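Local coordinates for uncharacterized protein (Eubacterium rectale, PDB 5COZ) that is of unknown function but is probably a lipoprotein with a YycH-like regulatory domain, and may act at the cell envelope, at residues Val64-Phe69 / Glu313-Lys318; Thr235-Gln240 / Tyr305-Asp310. One frame throughout, in Å; residues are numbered along the deposited sequence.

Interaction 1 of 2, residues Val64-Phe69 / Glu313-Lys318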
ATOM      1  N   VAL A  64      10.017   5.406  16.165  1.00  7.88           N
ATOM      2  CA  VAL A  64       8.560   5.296  16.341  1.00  6.88           C
ATOM      3  C   VAL A  64       8.273   4.092  17.194  1.00  8.82           C
ATOM      4  O   VAL A  64       9.098   3.175  17.276  1.00 10.09           O
ATOM      5  CB  VAL A  64       7.781   5.159  14.988  1.00  9.17           C
ATOM      6  CG1 VAL A  64       7.999   6.364  14.073  1.00 10.07           C
ATOM      7  CG2 VAL A  64       8.149   3.858  14.272  1.00  8.55           C
ATOM      8  N   LYS A  65       7.096   4.068  17.801  1.00  8.15           N
ATOM      9  CA  LYS A  65       6.629   2.919  18.560  1.00  7.95           C
ATOM     10  C   LYS A  65       5.448   2.341  17.849  1.00  9.06           C
ATOM     11  O   LYS A  65       4.601   3.074  17.356  1.00  9.35           O
ATOM     12  CB  LYS A  65       6.210   3.352  19.984  1.00 10.07           C
ATOM     13  CG  LYS A  65       7.359   3.480  20.956  1.00 22.06           C
ATOM     14  CD  LYS A  65       6.826   3.623  22.386  1.00 28.37           C
ATOM     15  CE  LYS A  65       7.937   3.590  23.412  1.00 34.68           C
ATOM     16  NZ  LYS A  65       8.650   4.894  23.516  1.00 41.91           N
ATOM     17  N   ALA A  66       5.341   1.022  17.843  1.00  8.44           N
ATOM     18  CA  ALA A  66       4.166   0.385  17.293  1.00  9.05           C
ATOM     19  C   ALA A  66       2.925   0.786  18.078  1.00 11.20           C
ATOM     20  O   ALA A  66       2.994   0.896  19.313  1.00 12.93           O
ATOM     21  CB  ALA A  66       4.338  -1.133  17.374  1.00 11.85           C
ATOM     22  N   ILE A  67       1.810   1.035  17.374  1.00  7.72           N
ATOM     23  CA  ILE A  67       0.515   1.264  18.008  1.00  8.72           C
ATOM     24  C   ILE A  67      -0.087  -0.121  18.174  1.00 13.75           C
ATOM     25  O   ILE A  67      -0.250  -0.857  17.191  1.00 16.08           O
ATOM     26  CB  ILE A  67      -0.379   2.248  17.206  1.00 12.40           C
ATOM     27  CG1 ILE A  67       0.262   3.657  17.228  1.00 13.37           C
ATOM     28  CG2 ILE A  67      -1.818   2.307  17.805  1.00 13.58           C
ATOM     29  CD1 ILE A  67      -0.318   4.665  16.308  1.00 11.74           C
ATOM     30  N   ASN A  68      -0.353  -0.520  19.414  1.00  9.85           N
ATOM     31  CA  ASN A  68      -0.951  -1.825  19.658  1.00  9.53           C
ATOM     32  C   ASN A  68      -2.457  -1.611  19.795  1.00 11.33           C
ATOM     33  O   ASN A  68      -2.916  -0.958  20.751  1.00 11.78           O
ATOM     34  CB  ASN A  68      -0.348  -2.458  20.903  1.00 10.84           C
ATOM     35  CG  ASN A  68      -0.819  -3.873  21.104  1.00 16.69           C
ATOM     36  OD1 ASN A  68      -2.019  -4.165  21.003  1.00 12.90           O
ATOM     37  ND2 ASN A  68       0.109  -4.777  21.385  1.00 17.35           N
ATOM     38  N   PHE A  69      -3.221  -2.093  18.812  1.00  8.70           N
ATOM     39  CA  PHE A  69      -4.649  -1.796  18.809  1.00  8.01           C
ATOM     40  C   PHE A  69      -5.440  -2.495  19.885  1.00 12.14           C
ATOM     41  O   PHE A  69      -6.515  -2.014  20.226  1.00 12.58           O
ATOM     42  CB  PHE A  69      -5.274  -2.217  17.467  1.00  9.25           C
ATOM     43  CG  PHE A  69      -4.744  -1.518  16.235  1.00  9.38           C
ATOM     44  CD1 PHE A  69      -4.479  -0.149  16.252  1.00 11.80           C
ATOM     45  CD2 PHE A  69      -4.595  -2.205  15.039  1.00 12.14           C
ATOM     46  CE1 PHE A  69      -4.042   0.507  15.101  1.00 13.95           C
ATOM     47  CE2 PHE A  69      -4.136  -1.549  13.889  1.00 14.89           C
ATOM     48  CZ  PHE A  69      -3.868  -0.201  13.931  1.00 14.46           C
ATOM     49  N   GLU A 313       9.420  -2.964  20.781  0.50 14.64           N
ATOM     50  CA  GLU A 313       8.329  -2.453  19.913  0.50 14.04           C
ATOM     51  C   GLU A 313       8.625  -1.040  19.341  0.50 14.26           C
ATOM     52  O   GLU A 313       7.716  -0.386  18.817  0.50 11.79           O
ATOM     53  CB  GLU A 313       6.932  -2.479  20.582  0.50 15.77           C
ATOM     54  CG  GLU A 313       6.628  -3.613  21.561  0.50 27.81           C
ATOM     55  CD  GLU A 313       6.931  -5.040  21.143  0.50 54.48           C
ATOM     56  OE1 GLU A 313       6.537  -5.438  20.023  0.50 55.67           O
ATOM     57  OE2 GLU A 313       7.536  -5.774  21.957  0.50 50.31           O
ATOM     58  N   THR A 314       9.897  -0.588  19.427  1.00 11.64           N
ATOM     59  CA  THR A 314      10.401   0.650  18.807  0.70 10.92           C
ATOM     60  C   THR A 314      11.084   0.275  17.451  1.00 13.31           C
ATOM     61  O   THR A 314      11.682  -0.800  17.299  1.00 13.02           O
ATOM     62  CB  THR A 314      11.346   1.420  19.770  0.70 18.58           C
ATOM     63  OG1 THR A 314      10.599   1.832  20.914  0.70 17.75           O
ATOM     64  CG2 THR A 314      11.997   2.668  19.135  0.70 17.58           C
ATOM     65  N   TYR A 315      10.984   1.189  16.493  1.00  9.88           N
ATOM     66  CA  TYR A 315      11.570   1.020  15.174  1.00  8.51           C
ATOM     67  C   TYR A 315      12.282   2.270  14.783  1.00  9.38           C
ATOM     68  O   TYR A 315      11.828   3.353  15.150  1.00  9.67           O
ATOM     69  CB  TYR A 315      10.438   0.787  14.134  1.00  8.76           C
ATOM     70  CG  TYR A 315       9.558  -0.414  14.376  1.00  8.76           C
ATOM     71  CD1 TYR A 315       8.590  -0.404  15.373  1.00  9.90           C
ATOM     72  CD2 TYR A 315       9.683  -1.558  13.596  1.00  8.73           C
ATOM     73  CE1 TYR A 315       7.790  -1.520  15.615  1.00 11.66           C
ATOM     74  CE2 TYR A 315       8.877  -2.672  13.811  1.00 10.04           C
ATOM     75  CZ  TYR A 315       7.955  -2.662  14.850  1.00 14.50           C
ATOM     76  OH  TYR A 315       7.129  -3.745  15.077  1.00 16.03           O
ATOM     77  N   ASP A 316      13.349   2.164  13.992  1.00  7.51           N
ATOM     78  CA  ASP A 316      13.953   3.332  13.368  1.00  7.70           C
ATOM     79  C   ASP A 316      13.130   3.619  12.123  1.00  9.97           C
ATOM     80  O   ASP A 316      12.752   2.665  11.417  1.00 12.19           O
ATOM     81  CB  ASP A 316      15.401   3.061  12.969  1.00  9.06           C
ATOM     82  CG  ASP A 316      16.321   3.076  14.170  1.00 15.36           C
ATOM     83  OD1 ASP A 316      16.598   4.178  14.685  1.00 18.04           O
ATOM     84  OD2 ASP A 316      16.776   1.988  14.580  1.00 19.83           O
ATOM     85  N   ILE A 317      12.844   4.878  11.848  1.00  7.16           N
ATOM     86  CA  ILE A 317      12.088   5.276  10.656  1.00  6.95           C
ATOM     87  C   ILE A 317      13.013   6.133   9.804  1.00  9.11           C
ATOM     88  O   ILE A 317      13.555   7.127  10.308  1.00  8.83           O
ATOM     89  CB  ILE A 317      10.752   5.969  11.018  1.00  8.52           C
ATOM     90  CG1 ILE A 317       9.951   6.317   9.755  1.00  9.68           C
ATOM     91  CG2 ILE A 317      10.893   7.194  11.972  1.00  9.55           C
ATOM     92  CD1 ILE A 317       8.497   6.721  10.030  1.00 12.06           C
ATOM     93  N   LYS A 318      13.275   5.696   8.546  1.00  6.79           N
ATOM     94  CA  LYS A 318      14.245   6.412   7.717  1.00  7.17           C
ATOM     95  C   LYS A 318      13.703   6.513   6.319  1.00  7.74           C
ATOM     96  O   LYS A 318      13.033   5.572   5.858  1.00  7.46           O
ATOM     97  CB  LYS A 318      15.596   5.653   7.686  1.00 10.57           C
ATOM     98  CG  LYS A 318      16.241   5.553   9.087  1.00 13.35           C
ATOM     99  CD  LYS A 318      17.603   4.858   9.053  1.00 17.76           C
ATOM    100  CE  LYS A 318      18.673   5.759   8.454  1.00 30.73           C
ATOM    101  NZ  LYS A 318      19.976   5.052   8.284  1.00 39.90           N
TER
HETATM  102  O   HOH W   1      10.620   4.836  21.575  1.00 45.73           O
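Val-64 lays its two methyls over neighbouring side chains of strand 314-318. CG1 meets Ile-317 CG2 at 3.7 Å, and CG2 meets Tyr-315 CB at 3.8 Å. CG1 stands anti to the carbonyl carbon (chi1 -60°), which turns it to Ile-317 and CG2 to Tyr-315. Both pairs cross at about a right angle. Leu-307 and Tyr-262 also touch Val-64, which is buried. An alanine here would probably open a gap beside Ile-317 CG2 and leave the tyrosine CB less tightly packed. The Tyr-315 ring presents its edge to Ala-66, with CE1 3.9 Å from Ala-66 CB. The backbones pair through Val-64 N to Tyr-315 O and back from Tyr-315 N to Val-64 O, at 2.8 Å in the second bond. Ala-66 N adds a nearly straight bond (170°) to Glu-313 O. The other face holds Lys-65 and Thr-314. There, in one of two Thr-314 conformers, Lys-65 CG lies 3.6 Å from Thr-314 OG1, and a water joins Lys-65 NZ to that hydroxyl. Val-64 with Tyr-315 is a hydrogen-bonded pair and Lys-65 with Thr-314 a non-hydrogen-bonded one, the alternation of an antiparallel beta ladder in a mixed sheet.

Interaction 2 of 2, residues Thr235-Gln240 / Tyr305-Asp310; sequences TGYANQ and YMLFAD
An ST turn at the end of helix 232-235 forms the loop side of this contact, which sets residues 235-237 against the strand 305-310. Thr-235 OG1 accepts from Tyr-237 N at 3.3 Å, and Gly-236 leaves the helix with positive phi (89°). A CB on Gly-236 would probably press on Ala-309 CB and on the carbonyl of Thr-235. That same carbonyl makes the direct backbone bond to the strand: Ala-309 N donates to Thr-235 O at 2.8 Å. Phe-308 CA lies 3.3 Å from the same oxygen in a CA-H...O contact, so two neighbouring strand residues meet one helix-end carbonyl.

Alongside, Thr-235 CB approaches Leu-307 O at 3.4 Å, and its CG2 comes within 4.3 Å of the SE of selenomethionine Met-306, a loose contact. Tyr-237 reaches the strand with one edge of its ring. CG sits between the backbone N and the carbonyl carbon (chi1 73°), and the ring then runs along the strand from Ala-309 to Leu-307. CD1 is near Ala-309 CB, while CE1 comes to Leu-307 O in the ring plane. Asn-239 CB lies 3.5 Å above one ring face, offset toward the rim. Beyond the two segments, Tyr-237 meets Tyr-315 edge-to-face and also touches Tyr-262. Asn-239 is held by bonds to Asn-231 N and Pro-229 O, which tie the turn back to the chain before the helix. At the phenol end, in one of two Leu-307 conformers, Tyr-237 OH lies 3.6 Å from Leu-307 CB, and a water donates to Leu-307 O at 2.9 Å.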
ATOM      1  N   THR A 235      14.215  -5.276   6.898  1.00  8.42           N
ATOM      2  CA  THR A 235      13.542  -4.477   7.950  1.00  7.48           C
ATOM      3  C   THR A 235      13.714  -5.019   9.353  1.00 10.29           C
ATOM      4  O   THR A 235      13.464  -4.289  10.316  1.00  9.05           O
ATOM      5  CB  THR A 235      12.039  -4.393   7.667  1.00  7.90           C
ATOM      6  OG1 THR A 235      11.498  -5.717   7.844  1.00  7.49           O
ATOM      7  CG2 THR A 235      11.721  -3.892   6.240  1.00  9.42           C
ATOM      8  N   GLY A 236      14.055  -6.299   9.461  1.00  7.37           N
ATOM      9  CA  GLY A 236      14.225  -6.906  10.772  1.00  7.80           C
ATOM     10  C   GLY A 236      12.951  -7.503  11.343  1.00 11.01           C
ATOM     11  O   GLY A 236      12.980  -8.025  12.448  1.00 10.87           O
ATOM     12  N   TYR A 237      11.808  -7.394  10.636  1.00  7.67           N
ATOM     13  CA  TYR A 237      10.560  -7.954  11.154  1.00  7.84           C
ATOM     14  C   TYR A 237       9.657  -8.296   9.975  1.00  9.51           C
ATOM     15  O   TYR A 237      10.055  -8.058   8.814  1.00  8.80           O
ATOM     16  CB  TYR A 237       9.880  -6.956  12.120  1.00  7.75           C
ATOM     17  CG  TYR A 237       9.237  -5.750  11.451  1.00  8.03           C
ATOM     18  CD1 TYR A 237      10.014  -4.726  10.917  1.00  7.99           C
ATOM     19  CD2 TYR A 237       7.851  -5.625  11.379  1.00  8.95           C
ATOM     20  CE1 TYR A 237       9.433  -3.629  10.282  1.00  8.67           C
ATOM     21  CE2 TYR A 237       7.255  -4.515  10.768  1.00  8.23           C
ATOM     22  CZ  TYR A 237       8.051  -3.527  10.220  1.00  8.79           C
ATOM     23  OH  TYR A 237       7.484  -2.450   9.582  1.00 11.45           O
ATOM     24  N   ALA A 238       8.499  -8.939  10.237  1.00  9.17           N
ATOM     25  CA  ALA A 238       7.573  -9.285   9.168  1.00  9.63           C
ATOM     26  C   ALA A 238       6.795  -8.039   8.758  1.00 12.40           C
ATOM     27  O   ALA A 238       5.633  -7.851   9.151  1.00 12.58           O
ATOM     28  CB  ALA A 238       6.640 -10.407   9.622  1.00 10.79           C
ATOM     29  N   ASN A 239       7.461  -7.144   7.992  1.00  8.55           N
ATOM     30  CA  ASN A 239       6.817  -5.905   7.552  1.00  8.55           C
ATOM     31  C   ASN A 239       5.767  -6.235   6.497  1.00 10.11           C
ATOM     32  O   ASN A 239       5.729  -7.346   5.943  1.00 10.58           O
ATOM     33  CB  ASN A 239       7.854  -4.916   6.999  1.00  9.86           C
ATOM     34  CG  ASN A 239       8.585  -5.465   5.797  1.00 10.52           C
ATOM     35  OD1 ASN A 239       9.377  -6.423   5.915  1.00  8.92           O
ATOM     36  ND2 ASN A 239       8.267  -4.957   4.616  1.00  9.94           N
ATOM     37  N   GLN A 240       4.865  -5.300   6.282  1.00  8.93           N
ATOM     38  CA  GLN A 240       3.851  -5.490   5.258  1.00  8.99           C
ATOM     39  C   GLN A 240       3.587  -4.188   4.569  1.00  8.55           C
ATOM     40  O   GLN A 240       3.973  -3.121   5.061  1.00  8.66           O
ATOM     41  CB  GLN A 240       2.559  -6.066   5.834  1.00 11.00           C
ATOM     42  CG  GLN A 240       1.864  -5.126   6.754  1.00 11.58           C
ATOM     43  CD  GLN A 240       0.865  -5.877   7.595  1.00 25.68           C
ATOM     44  OE1 GLN A 240       1.218  -6.493   8.611  1.00 19.71           O
ATOM     45  NE2 GLN A 240      -0.406  -5.805   7.206  1.00 17.31           N
ATOM     46  N   TYR A 305       8.811   6.050   3.901  1.00  5.53           N
ATOM     47  CA  TYR A 305       9.487   5.866   5.174  1.00  5.37           C
ATOM     48  C   TYR A 305       9.544   4.386   5.488  1.00  7.50           C
ATOM     49  O   TYR A 305       8.503   3.746   5.698  1.00  8.34           O
ATOM     50  CB  TYR A 305       8.714   6.588   6.296  1.00  5.83           C
ATOM     51  CG  TYR A 305       9.196   7.979   6.634  1.00  5.71           C
ATOM     52  CD1 TYR A 305      10.542   8.231   6.895  1.00  5.62           C
ATOM     53  CD2 TYR A 305       8.299   9.026   6.793  1.00  5.51           C
ATOM     54  CE1 TYR A 305      10.980   9.492   7.314  1.00  6.20           C
ATOM     55  CE2 TYR A 305       8.722  10.290   7.222  1.00  6.56           C
ATOM     56  CZ  TYR A 305      10.062  10.515   7.488  1.00  7.66           C
ATOM     57  OH  TYR A 305      10.468  11.754   7.931  1.00  7.83           O
HETATM   58  N   MSE A 306      10.759   3.848   5.569  1.00  6.00           N
HETATM   59  CA  MSE A 306      10.917   2.438   5.907  1.00  6.11           C
HETATM   60  C   MSE A 306      11.148   2.306   7.407  1.00  7.81           C
HETATM   61  O   MSE A 306      11.839   3.134   8.008  1.00  6.68           O
HETATM   62  CB  MSE A 306      12.075   1.813   5.132  1.00  7.13           C
HETATM   63  CG  MSE A 306      12.202   0.324   5.412  1.00  8.75           C
HETATM   64 SE   MSE A 306      13.298  -0.567   4.093  0.75 11.54          SE
HETATM   65  CE  MSE A 306      11.985  -0.740   2.719  1.00 11.17           C
ATOM     66  N   LEU A 307      10.535   1.268   7.987  1.00  7.26           N
ATOM     67  CA  LEU A 307      10.739   0.956   9.387  0.60  7.94           C
ATOM     68  C   LEU A 307      11.710  -0.178   9.563  1.00  8.99           C
ATOM     69  O   LEU A 307      11.640  -1.192   8.849  1.00  9.02           O
ATOM     70  CB  LEU A 307       9.449   0.589  10.055  0.60  8.17           C
ATOM     71  CG  LEU A 307       8.399   1.669  10.113  0.60 12.71           C
ATOM     72  CD1 LEU A 307       7.488   1.320  11.106  0.60 13.80           C
ATOM     73  CD2 LEU A 307       8.946   2.980  10.602  0.60 15.99           C
ATOM     74  N   PHE A 308      12.629  -0.001  10.535  1.00  7.77           N
ATOM     75  CA  PHE A 308      13.629  -1.018  10.836  1.00  8.08           C
ATOM     76  C   PHE A 308      13.485  -1.382  12.291  1.00 11.73           C
ATOM     77  O   PHE A 308      13.617  -0.502  13.164  1.00 10.96           O
ATOM     78  CB  PHE A 308      15.045  -0.487  10.529  1.00  9.34           C
ATOM     79  CG  PHE A 308      15.259  -0.083   9.092  1.00  9.48           C
ATOM     80  CD1 PHE A 308      15.655  -1.021   8.140  1.00 10.86           C
ATOM     81  CD2 PHE A 308      14.996   1.218   8.669  1.00  9.95           C
ATOM     82  CE1 PHE A 308      15.857  -0.649   6.814  1.00 12.35           C
ATOM     83  CE2 PHE A 308      15.194   1.588   7.348  1.00 12.68           C
ATOM     84  CZ  PHE A 308      15.639   0.656   6.430  1.00 11.03           C
ATOM     85  N   ALA A 309      13.227  -2.664  12.576  1.00  8.88           N
ATOM     86  CA  ALA A 309      13.066  -3.076  13.976  1.00  9.17           C
ATOM     87  C   ALA A 309      14.275  -2.678  14.820  1.00 13.23           C
ATOM     88  O   ALA A 309      15.422  -2.782  14.375  1.00 12.24           O
ATOM     89  CB  ALA A 309      12.834  -4.578  14.053  1.00 10.86           C
ATOM     90  N   ASP A 310      14.007  -2.138  16.022  1.00 11.69           N
ATOM     91  CA  ASP A 310      15.082  -1.704  16.893  1.00 12.96           C
ATOM     92  C   ASP A 310      15.091  -2.599  18.125  1.00 21.20           C
ATOM     93  O   ASP A 310      15.896  -3.527  18.187  1.00 24.07           O
ATOM     94  CB  ASP A 310      14.937  -0.199  17.231  1.00 14.05           C
ATOM     95  CG  ASP A 310      16.022   0.396  18.126  1.00 24.20           C
ATOM     96  OD1 ASP A 310      17.071  -0.269  18.323  1.00 25.73           O
ATOM     97  OD2 ASP A 310      15.841   1.534  18.580  1.00 28.06           O
TER
HETATM   98  O   HOH W   2       9.476  -1.391   6.944  0.80 21.00           O

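From the N terminus, the chain passes a helix and two strands before strand 58-66, the early half of interaction 1. It then passes through most of the second, antiparallel sheet before reaching helix 232-235 and the loop of interaction 2. Strand 295-311 closes that loop, and strand 314-330 follows directly to close interaction 1. Interaction 2 is therefore nested inside the longer loop of interaction 1. Strands 295-311 and 314-330 are neighbours in the mixed sheet, joined by probable hydrogen bonds from Asp-316 N to Phe-308 O and from Met-306 N to Lys-318 O. Interaction 1 builds this sheet from distant strands, while interaction 2 lays the loop leading to strand 244-249 of the other sheet against it.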